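Local atomic coordinates of BepE protein (Bartonella henselae str. Houston-1, PDB entry 4YK3), a protein that is a VirB-translocated effector whose BID domain, the part in this structure, probably serves as a type IV secretion signal. Residues 39-42 / 43-47. Sequence-based numbering, arbitrary orientation.
Sequences QEVM and HWCKI
C45 N donates to V41 O at 2.8 Å, the shortest of four i-to-i+4 backbone hydrogen bonds that run from Q39, E40, V41 and M42 to the residues H43 to K46. On this frame E40 and W44 illustrate how side chains one helical turn apart can add a bond of their own. They extend side by side in the same direction, and W44 NE1 gives its hydrogen to E40 OE2 over 3.2 Å. The bond is somewhat bent, meets the carboxylate on its anti side, and joins two planes turned 49° against each other. E40 CG, anti to the backbone N (chi1 -162°), lies at the edge of the indole, 3.9 Å from W44 CD1, and the bend at chi2 (76°) carries the carboxylate on to NE1. Closer to the backbone, W44 CD1 sits 3.1 Å from E40 O, which approaches the ring obliquely and accepts the bond from W44 N. One face of the indole receives the edge of the H43 imidazole, whose CD2 lies 3.6 Å above the ring centre. H108 of helix 97-129 stacks with the W44 ring. A different side of the turn is apolar: V41 CG1 touches C45 SG at 4.1 Å, and both residues pack on L55. Helix 32-49 is thus amphipathic, consistent with its being one of the helices of the four-helix bundle that, topped with a hook, characterises the BID domain.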
loop_
_atom_site.group_PDB
_atom_site.type_symbol
_atom_site.label_atom_id
_atom_site.label_comp_id
_atom_site.label_asym_id
_atom_site.label_seq_id
_atom_site.Cartn_x
_atom_site.Cartn_y
_atom_site.Cartn_z
ATOM N N GLN A 39 -0.284 6.722 -2.497
ATOM C CA GLN A 39 -0.274 7.091 -3.908
ATOM C C GLN A 39 0.647 6.205 -4.745
ATOM O O GLN A 39 0.339 5.889 -5.900
ATOM C CB GLN A 39 0.130 8.547 -4.076
ATOM C CG GLN A 39 -0.930 9.522 -3.605
ATOM C CD GLN A 39 -2.246 9.337 -4.339
ATOM O OE1 GLN A 39 -2.376 9.703 -5.510
ATOM N NE2 GLN A 39 -3.233 8.769 -3.653
ATOM N N GLU A 40 1.768 5.803 -4.157
ATOM C CA GLU A 40 2.723 4.924 -4.828
ATOM C C GLU A 40 2.137 3.534 -5.076
ATOM O O GLU A 40 2.279 2.961 -6.158
ATOM C CB GLU A 40 3.998 4.806 -3.989
ATOM C CG GLU A 40 5.181 4.292 -4.749
ATOM C CD GLU A 40 5.777 5.342 -5.657
ATOM O OE1 GLU A 40 5.529 6.534 -5.400
ATOM O OE2 GLU A 40 6.486 4.966 -6.619
ATOM N N VAL A 41 1.499 2.984 -4.046
ATOM C CA VAL A 41 0.818 1.709 -4.166
ATOM C C VAL A 41 -0.221 1.776 -5.292
ATOM O O VAL A 41 -0.300 0.859 -6.097
ATOM C CB VAL A 41 0.174 1.305 -2.821
ATOM C CG1 VAL A 41 -0.790 0.125 -2.998
ATOM C CG2 VAL A 41 1.264 0.956 -1.804
ATOM N N MET A 42 -1.004 2.855 -5.360
ATOM C CA MET A 42 -2.054 2.922 -6.379
ATOM C C MET A 42 -1.456 2.962 -7.779
ATOM O O MET A 42 -2.009 2.375 -8.716
ATOM C CB MET A 42 -2.958 4.139 -6.176
ATOM C CG MET A 42 -3.746 4.101 -4.880
ATOM S SD MET A 42 -4.752 5.569 -4.638
ATOM C CE MET A 42 -5.808 5.517 -6.092
ATOM N N HIS A 43 -0.346 3.678 -7.925
ATOM C CA HIS A 43 0.318 3.754 -9.220
ATOM C C HIS A 43 0.716 2.355 -9.690
ATOM O O HIS A 43 0.438 1.956 -10.814
ATOM C CB HIS A 43 1.551 4.653 -9.150
ATOM C CG HIS A 43 2.401 4.598 -10.380
ATOM N ND1 HIS A 43 2.101 5.305 -11.524
ATOM C CD2 HIS A 43 3.536 3.912 -10.648
ATOM C CE1 HIS A 43 3.019 5.063 -12.443
ATOM N NE2 HIS A 43 3.902 4.222 -11.936
ATOM N N TRP A 44 1.362 1.602 -8.817
ATOM C CA TRP A 44 1.852 0.305 -9.219
ATOM C C TRP A 44 0.716 -0.723 -9.308
ATOM O O TRP A 44 0.845 -1.697 -10.053
ATOM C CB TRP A 44 2.976 -0.162 -8.276
ATOM C CG TRP A 44 4.220 0.688 -8.440
ATOM C CD1 TRP A 44 4.717 1.579 -7.533
ATOM C CD2 TRP A 44 5.082 0.774 -9.593
ATOM N NE1 TRP A 44 5.822 2.194 -8.035
ATOM C CE2 TRP A 44 6.075 1.729 -9.296
ATOM C CE3 TRP A 44 5.108 0.138 -10.839
ATOM C CZ2 TRP A 44 7.098 2.066 -10.198
ATOM C CZ3 TRP A 44 6.113 0.471 -11.736
ATOM C CH2 TRP A 44 7.101 1.419 -11.407
ATOM N N CYS A 45 -0.393 -0.512 -8.585
ATOM C CA CYS A 45 -1.564 -1.385 -8.770
ATOM C C CYS A 45 -2.083 -1.229 -10.192
ATOM O O CYS A 45 -2.399 -2.218 -10.862
ATOM C CB CYS A 45 -2.696 -1.082 -7.771
ATOM S SG CYS A 45 -2.452 -1.894 -6.172
ATOM N N LYS A 46 -2.147 0.016 -10.658
ATOM C CA LYS A 46 -2.560 0.274 -12.035
ATOM C C LYS A 46 -1.676 -0.499 -13.026
ATOM O O LYS A 46 -2.162 -1.065 -13.989
ATOM C CB LYS A 46 -2.522 1.765 -12.350
ATOM C CG LYS A 46 -3.082 2.103 -13.722
ATOM C CD LYS A 46 -2.634 3.472 -14.197
ATOM C CE LYS A 46 -3.676 4.537 -13.880
ATOM N NZ LYS A 46 -3.343 5.864 -14.489
ATOM N N ILE A 47 -0.376 -0.543 -12.764
ATOM C CA ILE A 47 0.547 -1.217 -13.672
ATOM C C ILE A 47 0.506 -2.742 -13.549
ATOM O O ILE A 47 0.501 -3.449 -14.557
ATOM C CB ILE A 47 1.960 -0.678 -13.454
ATOM C CG1 ILE A 47 2.050 0.723 -14.062
ATOM C CG2 ILE A 47 2.998 -1.579 -14.085
ATOM C CD1 ILE A 47 3.089 1.545 -13.422
#